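Local coordinates for hypothetical protein (Nostoc punctiforme, PDB 2O62), which is of unknown function but combines two domains of the calycin clan, a group of beta-barrel proteins that often bind small molecules, at residues F23-G27 with Q211-P216; N102-V108 with L120-H126; F111-L117 with S223-V227. All blocks are in the same frame, centred on the assembly; numbering follows the deposited sequence.

In the fold
The three contacts sit around the junction of two antiparallel sheets: an N-terminal one of strands from 14-23 to 117-127, and a C-terminal barrel holding strands 210-214 and 219-224. Contacts 1 and 3 bridge the domains, each setting a hairpin turn of the first sheet against neighbouring barrel strands; their centres are about 14 Å apart. Contact 2, its centre about 14 Å from that of contact 1 and 22 Å from that of contact 3, lies within the first sheet and pairs the strands whose turn enters contact 3. Along the chain, both segments of contact 2 fall between those of contact 1, whereas contact 3 alternates with each of the others. Two separate N-terminal hairpins thereby meet the barrel.

Contact 1: F23-G27 with Q211-P216; sequences FSPEG and QVLLLP
The type I beta turn S24-G27, at the tip of the hairpin of strands 14-23 and 29-42, rests on L213 at the end of strand 210-214. L213 carries CG anti to its own N (chi1 173°), which presents its forked end to the backbone of the turn: CD1 lies 3.6 Å from E26 C, and CD2 3.7 Å from P25 O. G27 completes the fit. With phi at 89°, a beta carbon there would press on the preceding carbonyl oxygen and come only 3.1 Å from L213 CD1.

Beside this apolar seat, Q211 NE2 donates to P25 O at 3.1 Å with an almost straight N-H...O angle of 167°. The donor lies in the carbonyl plane and the acceptor in the amide plane, evidence of a well-oriented bond. Q211 OE1 accepts a hydrogen bond from a water 2.7 Å away, which also donates weakly to E26 OE2, and is hydrogen-bonded to a glycerol.

The contact thus joins the N-terminal calycin-like domain to the C-terminal barrel, and the turn that does so is braced from within. G27 N donates to S24 O, while S24 OG accepts from E26 N in an ST turn and is also hydrogen-bonded to T28 N.

At the far end the F23 ring meets the chain as it leaves the barrel strand. L215 CD2 lies over one ring face, displaced toward the rim. P216, whose side chain meets that of F23 head-on, brings CG to 3.7 Å from F23 CZ. Strand 117-127 adds side chains here, L122 touching F23 and R124 touching P216.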
# COMPACT_ATOMS: atom_id res chain seq x y z
N PHE A 23 -10.30 0.11 -10.07
CA PHE A 23 -9.55 -0.37 -11.21
C PHE A 23 -9.66 -1.88 -11.34
O PHE A 23 -9.75 -2.61 -10.35
CB PHE A 23 -8.07 -0.02 -11.01
CG PHE A 23 -7.76 1.41 -11.20
CD1 PHE A 23 -7.84 2.30 -10.16
CD2 PHE A 23 -7.39 1.90 -12.45
CE1 PHE A 23 -7.58 3.66 -10.33
CE2 PHE A 23 -7.12 3.27 -12.62
CZ PHE A 23 -7.21 4.14 -11.52
N SER A 24 -9.59 -2.35 -12.58
CA SER A 24 -9.44 -3.78 -12.86
C SER A 24 -8.02 -4.26 -12.51
O SER A 24 -7.11 -3.43 -12.35
CB SER A 24 -9.73 -4.06 -14.34
OG SER A 24 -8.63 -3.69 -15.14
N PRO A 25 -7.82 -5.58 -12.42
CA PRO A 25 -6.47 -6.12 -12.18
C PRO A 25 -5.45 -5.83 -13.31
O PRO A 25 -4.26 -6.02 -13.08
CB PRO A 25 -6.70 -7.61 -12.05
CG PRO A 25 -8.14 -7.78 -11.76
CD PRO A 25 -8.82 -6.67 -12.51
N GLU A 26 -5.91 -5.36 -14.47
CA GLU A 26 -5.02 -4.89 -15.54
C GLU A 26 -4.88 -3.35 -15.56
O GLU A 26 -4.27 -2.82 -16.45
CB GLU A 26 -5.48 -5.36 -16.91
CG GLU A 26 -5.67 -6.86 -17.04
CD GLU A 26 -6.93 -7.40 -16.32
OE1 GLU A 26 -8.03 -6.78 -16.42
OE2 GLU A 26 -6.83 -8.45 -15.65
N GLY A 27 -5.43 -2.63 -14.57
CA GLY A 27 -5.23 -1.20 -14.47
C GLY A 27 -6.20 -0.31 -15.20
O GLY A 27 -5.92 0.88 -15.42
N GLN A 211 2.49 -10.32 -9.62
CA GLN A 211 2.31 -9.38 -10.72
C GLN A 211 2.47 -8.02 -10.14
O GLN A 211 1.99 -7.76 -9.05
CB GLN A 211 0.95 -9.50 -11.43
CG GLN A 211 -0.31 -9.12 -10.62
CD GLN A 211 -1.48 -8.69 -11.56
OE1 GLN A 211 -1.85 -9.46 -12.44
NE2 GLN A 211 -2.00 -7.43 -11.40
N VAL A 212 3.12 -7.11 -10.86
CA VAL A 212 3.17 -5.70 -10.39
C VAL A 212 2.38 -4.88 -11.36
O VAL A 212 2.58 -5.01 -12.55
CB VAL A 212 4.60 -5.17 -10.33
CG1 VAL A 212 4.61 -3.77 -9.75
CG2 VAL A 212 5.47 -6.09 -9.52
N LEU A 213 1.45 -4.08 -10.87
CA LEU A 213 0.64 -3.27 -11.73
C LEU A 213 0.98 -1.81 -11.52
O LEU A 213 1.04 -1.32 -10.37
CB LEU A 213 -0.83 -3.53 -11.45
CG LEU A 213 -1.84 -2.63 -12.15
CD1 LEU A 213 -1.87 -2.91 -13.64
CD2 LEU A 213 -3.23 -2.82 -11.58
N LEU A 214 1.24 -1.11 -12.61
CA LEU A 214 1.64 0.29 -12.54
C LEU A 214 0.38 1.14 -12.70
O LEU A 214 -0.43 0.88 -13.61
CB LEU A 214 2.60 0.60 -13.67
CG LEU A 214 3.79 -0.38 -13.77
CD1 LEU A 214 4.62 -0.00 -14.98
CD2 LEU A 214 4.57 -0.40 -12.51
N LEU A 215 0.20 2.11 -11.82
CA LEU A 215 -1.03 2.85 -11.74
C LEU A 215 -0.86 4.36 -11.80
O LEU A 215 0.28 4.89 -11.81
CB LEU A 215 -1.72 2.48 -10.42
CG LEU A 215 -2.25 1.04 -10.30
CD1 LEU A 215 -2.47 0.67 -8.82
CD2 LEU A 215 -3.51 0.85 -11.15
N PRO A 216 -1.99 5.08 -11.84
CA PRO A 216 -1.91 6.52 -11.68
C PRO A 216 -1.26 7.01 -10.35
O PRO A 216 -1.15 6.27 -9.33
CB PRO A 216 -3.38 6.95 -11.72
CG PRO A 216 -4.08 5.88 -12.48
CD PRO A 216 -3.39 4.64 -12.09
O HOH W 1 -4.06 -9.59 -13.98

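Contact 2: N102-V108 with L120-H126; sequences NRRLRLV and LTLIREH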
# COMPACT_ATOMS: atom_id res chain seq x y z
N ASN A 102 0.65 17.09 2.11
CA ASN A 102 -0.78 17.40 1.87
C ASN A 102 -1.58 16.28 1.19
O ASN A 102 -2.68 16.51 0.73
CB ASN A 102 -0.95 18.69 1.01
CG ASN A 102 -0.63 18.48 -0.49
OD1 ASN A 102 0.45 17.94 -0.83
ND2 ASN A 102 -1.56 18.94 -1.39
N ARG A 103 -0.97 15.11 1.05
CA ARG A 103 -1.52 14.01 0.27
C ARG A 103 -1.64 12.74 1.08
O ARG A 103 -0.81 12.48 1.97
CB ARG A 103 -0.59 13.68 -0.92
CG ARG A 103 -0.61 14.70 -2.05
CD ARG A 103 -1.88 14.73 -2.90
NE ARG A 103 -2.42 13.38 -3.06
CZ ARG A 103 -2.02 12.51 -3.97
NH1 ARG A 103 -1.20 12.88 -4.94
NH2 ARG A 103 -2.51 11.27 -3.94
N ARG A 104 -2.65 11.95 0.75
CA ARG A 104 -2.66 10.53 1.06
C ARG A 104 -2.85 9.78 -0.23
O ARG A 104 -3.50 10.28 -1.18
CB ARG A 104 -3.72 10.12 2.07
CG ARG A 104 -3.78 10.98 3.29
CD ARG A 104 -4.46 10.29 4.44
NE ARG A 104 -5.86 10.04 4.19
CZ ARG A 104 -6.72 9.50 5.04
NH1 ARG A 104 -6.33 9.15 6.25
NH2 ARG A 104 -7.99 9.32 4.69
N LEU A 105 -2.25 8.60 -0.30
CA LEU A 105 -2.50 7.67 -1.39
C LEU A 105 -2.78 6.36 -0.74
O LEU A 105 -1.90 5.81 -0.05
CB LEU A 105 -1.30 7.48 -2.32
CG LEU A 105 -1.69 6.30 -3.26
CD1 LEU A 105 -2.38 6.86 -4.53
CD2 LEU A 105 -0.70 5.32 -3.59
N ARG A 106 -4.01 5.87 -0.95
CA ARG A 106 -4.46 4.67 -0.25
C ARG A 106 -4.86 3.65 -1.30
O ARG A 106 -5.62 3.97 -2.21
CB ARG A 106 -5.59 4.96 0.69
CG ARG A 106 -5.29 6.09 1.55
CD ARG A 106 -6.25 6.26 2.71
NE ARG A 106 -7.51 6.91 2.36
CZ ARG A 106 -8.72 6.42 2.60
NH1 ARG A 106 -8.89 5.20 3.12
NH2 ARG A 106 -9.80 7.15 2.36
N LEU A 107 -4.28 2.47 -1.21
CA LEU A 107 -4.51 1.44 -2.19
C LEU A 107 -5.11 0.21 -1.54
O LEU A 107 -4.51 -0.38 -0.65
CB LEU A 107 -3.20 1.11 -2.95
CG LEU A 107 -3.31 0.30 -4.27
CD1 LEU A 107 -2.23 0.68 -5.23
CD2 LEU A 107 -3.18 -1.17 -4.00
N VAL A 108 -6.29 -0.19 -2.00
CA VAL A 108 -6.95 -1.41 -1.61
C VAL A 108 -6.83 -2.49 -2.71
O VAL A 108 -7.09 -2.23 -3.91
CB VAL A 108 -8.44 -1.16 -1.34
CG1 VAL A 108 -9.09 -2.39 -0.80
CG2 VAL A 108 -8.62 -0.01 -0.39
N LEU A 120 -8.82 -3.46 -7.63
CA LEU A 120 -8.20 -2.50 -6.73
C LEU A 120 -8.99 -1.22 -6.60
O LEU A 120 -9.70 -0.80 -7.52
CB LEU A 120 -6.84 -2.12 -7.23
CG LEU A 120 -5.85 -3.16 -7.78
CD1 LEU A 120 -4.98 -2.50 -8.78
CD2 LEU A 120 -4.97 -3.71 -6.73
N THR A 121 -8.79 -0.57 -5.46
CA THR A 121 -9.35 0.74 -5.20
C THR A 121 -8.15 1.66 -4.92
O THR A 121 -7.28 1.35 -4.12
CB THR A 121 -10.36 0.72 -4.05
OG1 THR A 121 -11.38 -0.26 -4.30
CG2 THR A 121 -11.02 2.11 -3.87
N LEU A 122 -8.10 2.78 -5.62
CA LEU A 122 -7.07 3.78 -5.45
C LEU A 122 -7.73 5.02 -4.96
O LEU A 122 -8.61 5.53 -5.61
CB LEU A 122 -6.35 4.03 -6.75
CG LEU A 122 -5.03 4.79 -6.65
CD1 LEU A 122 -3.97 3.91 -5.98
CD2 LEU A 122 -4.63 5.14 -8.07
N ILE A 123 -7.36 5.45 -3.75
CA ILE A 123 -7.95 6.59 -3.14
C ILE A 123 -6.86 7.67 -3.08
O ILE A 123 -5.90 7.57 -2.30
CB ILE A 123 -8.48 6.25 -1.75
CG1 ILE A 123 -9.49 5.08 -1.83
CG2 ILE A 123 -9.09 7.48 -1.11
CD1 ILE A 123 -9.88 4.47 -0.44
N ARG A 124 -7.03 8.70 -3.90
CA ARG A 124 -6.07 9.80 -4.02
C ARG A 124 -6.65 11.04 -3.38
O ARG A 124 -7.59 11.60 -3.90
CB ARG A 124 -5.75 10.10 -5.49
CG ARG A 124 -5.04 8.96 -6.18
CD ARG A 124 -5.11 9.09 -7.68
NE ARG A 124 -6.40 8.65 -8.19
CZ ARG A 124 -6.74 8.67 -9.48
NH1 ARG A 124 -5.92 9.11 -10.39
NH2 ARG A 124 -7.92 8.20 -9.84
N GLU A 125 -6.05 11.47 -2.28
CA GLU A 125 -6.60 12.50 -1.42
C GLU A 125 -5.61 13.61 -1.20
O GLU A 125 -4.42 13.37 -1.03
CB GLU A 125 -7.01 11.91 -0.09
CG GLU A 125 -8.25 11.01 -0.16
CD GLU A 125 -8.44 10.17 1.06
OE1 GLU A 125 -7.44 9.75 1.67
OE2 GLU A 125 -9.60 9.88 1.42
N HIS A 126 -6.13 14.83 -1.18
CA HIS A 126 -5.35 16.03 -0.88
C HIS A 126 -6.12 16.80 0.18
O HIS A 126 -7.38 16.82 0.27
CB HIS A 126 -5.10 16.88 -2.13
CG HIS A 126 -6.35 17.36 -2.78
ND1 HIS A 126 -7.07 16.59 -3.68
CD2 HIS A 126 -7.05 18.51 -2.62
CE1 HIS A 126 -8.14 17.26 -4.06
NE2 HIS A 126 -8.16 18.42 -3.42
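L122 is the bump on one face of this strand pair: its CD1 lodges between L105 CD1 and L107 CD1, at 3.7 Å from each. On the other face the hollow belongs to charge. The E125 carboxylate sits between R104 and R106, and OE1 takes three N-H groups, NE and NH2 of R104 and NE of R106. R106 NH2 binds E125 OE2 at 2.9 Å with an angle of 175°. R106, extended until it bends at chi3 (-80°), lays its guanidinium over I123, whose CD1 lies 3.6 Å from the plane. R104 NH1 is also hydrogen-bonded to N12, and R106 NH1 salt-bridged to E95. With an alanine here in place of E125, the two guanidiniums would probably lose the negative charge that bridges them and be freer to turn. R103, folded back at chi2 and chi3 on the leucine face, sends NE to E125 O at 2.8 Å, reaching that carbonyl from the face opposite R104 N; D217 takes its NH2. The axes of segments 103-108 and 120-126 approach to 4.7 Å, their directions 170° apart, and hydrogen-bonded pairs R104-E125, R106-I123 and V108-T121 alternate with non-hydrogen-bonded ones, the regular register of an antiparallel beta hairpin.

Contact 3: F111-L117 with S223-V227; sequences FDRNGHL and SPLKV. With GOL (glycerol), chain J.
K226 keeps CG anti to its backbone N (chi1 -172°) and stays extended until chi4 (-57°), where the bend lets NZ hydrogen-bond to N114 O, 2.9 Å away and above the carbonyl plane. F111 instead sets CG anti to its carbonyl carbon, which carries the ring over to strand 219-224: CZ comes 3.8 Å from P224 CD and 3.9 Å from S223 CB, with V227 CG2 near CD2. Between these two side chains the backbones are tied by V227 N donating to G115 O, 2.8 Å and nearly straight at 170°. A beta carbon on G115 would stand 2.8 Å from V227 O, a clash, so this approach depends on glycine. The type I turn D112-G115 is stiffened by D112 OD1, which accepts from N114 N in an Asx turn and from H116 N, on opposite faces of the carboxylate plane. A glycerol, probably from crystallisation, takes L117 N on its O1 at 3.0 Å. L117 CD2 packs against S223 OG, whose polar partner is Q109. No helix takes part: the tip of hairpin 103-111/117-127 meets the end of barrel strand 219-224, with Q211 of strand 210-214 beside L117 and S223, and L235 of strand 233-242 touching F111.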
# COMPACT_ATOMS: atom_id res chain seq x y z
N PHE A 111 -9.04 -9.75 -3.52
CA PHE A 111 -8.87 -11.07 -4.13
C PHE A 111 -10.16 -11.85 -4.07
O PHE A 111 -10.95 -11.72 -3.11
CB PHE A 111 -7.72 -11.85 -3.44
CG PHE A 111 -6.35 -11.23 -3.66
CD1 PHE A 111 -6.00 -10.04 -3.05
CD2 PHE A 111 -5.43 -11.82 -4.55
CE1 PHE A 111 -4.75 -9.45 -3.25
CE2 PHE A 111 -4.19 -11.21 -4.75
CZ PHE A 111 -3.87 -10.03 -4.10
N ASP A 112 -10.33 -12.71 -5.05
CA ASP A 112 -11.51 -13.54 -5.16
C ASP A 112 -11.39 -14.85 -4.38
O ASP A 112 -10.44 -15.07 -3.64
CB ASP A 112 -11.88 -13.75 -6.64
CG ASP A 112 -10.92 -14.62 -7.40
OD1 ASP A 112 -10.26 -15.45 -6.77
OD2 ASP A 112 -10.88 -14.47 -8.64
N ARG A 113 -12.38 -15.71 -4.53
CA ARG A 113 -12.39 -16.95 -3.76
C ARG A 113 -11.36 -17.97 -4.21
O ARG A 113 -11.08 -18.89 -3.46
CB ARG A 113 -13.79 -17.56 -3.78
CG ARG A 113 -14.78 -16.69 -3.08
CD ARG A 113 -16.13 -17.30 -3.07
NE ARG A 113 -17.10 -16.28 -2.76
CZ ARG A 113 -17.35 -15.85 -1.53
NH1 ARG A 113 -16.70 -16.36 -0.48
NH2 ARG A 113 -18.23 -14.91 -1.34
N ASN A 114 -10.86 -17.82 -5.43
CA ASN A 114 -9.83 -18.70 -5.96
C ASN A 114 -8.44 -18.14 -5.71
O ASN A 114 -7.43 -18.66 -6.22
CB ASN A 114 -10.03 -18.92 -7.45
CG ASN A 114 -11.39 -19.53 -7.78
OD1 ASN A 114 -12.13 -19.01 -8.63
ND2 ASN A 114 -11.74 -20.60 -7.11
N GLY A 115 -8.38 -17.09 -4.91
CA GLY A 115 -7.12 -16.49 -4.55
C GLY A 115 -6.46 -15.66 -5.64
O GLY A 115 -5.26 -15.46 -5.55
N HIS A 116 -7.23 -15.12 -6.60
CA HIS A 116 -6.70 -14.26 -7.65
C HIS A 116 -7.12 -12.81 -7.45
O HIS A 116 -8.23 -12.55 -7.00
CB HIS A 116 -7.19 -14.73 -9.01
CG HIS A 116 -6.72 -16.09 -9.38
ND1 HIS A 116 -7.58 -17.09 -9.77
CD2 HIS A 116 -5.48 -16.63 -9.41
CE1 HIS A 116 -6.89 -18.18 -10.05
NE2 HIS A 116 -5.61 -17.93 -9.83
N LEU A 117 -6.26 -11.87 -7.82
CA LEU A 117 -6.61 -10.45 -7.73
C LEU A 117 -7.85 -10.17 -8.59
O LEU A 117 -7.93 -10.56 -9.76
CB LEU A 117 -5.44 -9.56 -8.14
CG LEU A 117 -5.63 -8.05 -8.04
CD1 LEU A 117 -5.69 -7.60 -6.63
CD2 LEU A 117 -4.47 -7.38 -8.71
N SER A 223 0.98 -8.03 -6.25
CA SER A 223 -0.02 -9.01 -5.88
C SER A 223 0.49 -10.43 -6.10
O SER A 223 1.03 -10.71 -7.18
CB SER A 223 -1.28 -8.89 -6.74
OG SER A 223 -1.81 -7.57 -6.63
N PRO A 224 0.26 -11.33 -5.11
CA PRO A 224 0.48 -12.76 -5.36
C PRO A 224 -0.21 -13.23 -6.64
O PRO A 224 -1.31 -12.81 -6.92
CB PRO A 224 -0.14 -13.42 -4.11
CG PRO A 224 -0.20 -12.35 -3.07
CD PRO A 224 -0.26 -11.06 -3.76
N LEU A 225 0.43 -14.07 -7.45
CA LEU A 225 -0.27 -14.63 -8.60
C LEU A 225 -1.45 -15.51 -8.17
O LEU A 225 -2.44 -15.61 -8.88
CB LEU A 225 0.69 -15.44 -9.49
CG LEU A 225 1.76 -14.56 -10.17
CD1 LEU A 225 2.82 -15.41 -10.90
CD2 LEU A 225 1.11 -13.52 -11.11
N LYS A 226 -1.31 -16.19 -7.04
CA LYS A 226 -2.40 -16.98 -6.49
C LYS A 226 -2.15 -17.14 -5.03
O LYS A 226 -1.07 -17.54 -4.64
CB LYS A 226 -2.52 -18.37 -7.09
CG LYS A 226 -3.82 -19.15 -6.62
CD LYS A 226 -4.08 -20.43 -7.37
CE LYS A 226 -5.56 -20.93 -7.26
NZ LYS A 226 -5.96 -21.13 -5.86
N VAL A 227 -3.15 -16.82 -4.24
CA VAL A 227 -3.10 -17.09 -2.83
C VAL A 227 -3.21 -18.60 -2.62
O VAL A 227 -4.21 -19.20 -3.00
CB VAL A 227 -4.22 -16.35 -2.10
CG1 VAL A 227 -4.23 -16.70 -0.64
CG2 VAL A 227 -4.05 -14.89 -2.29
C1 GOL J . -4.03 -12.51 -9.86
O1 GOL J . -3.43 -12.50 -8.59
C2 GOL J . -3.07 -12.29 -11.01
O2 GOL J . -3.60 -11.28 -11.85
C3 GOL J . -3.01 -13.56 -11.86
O3 GOL J . -2.83 -14.70 -11.05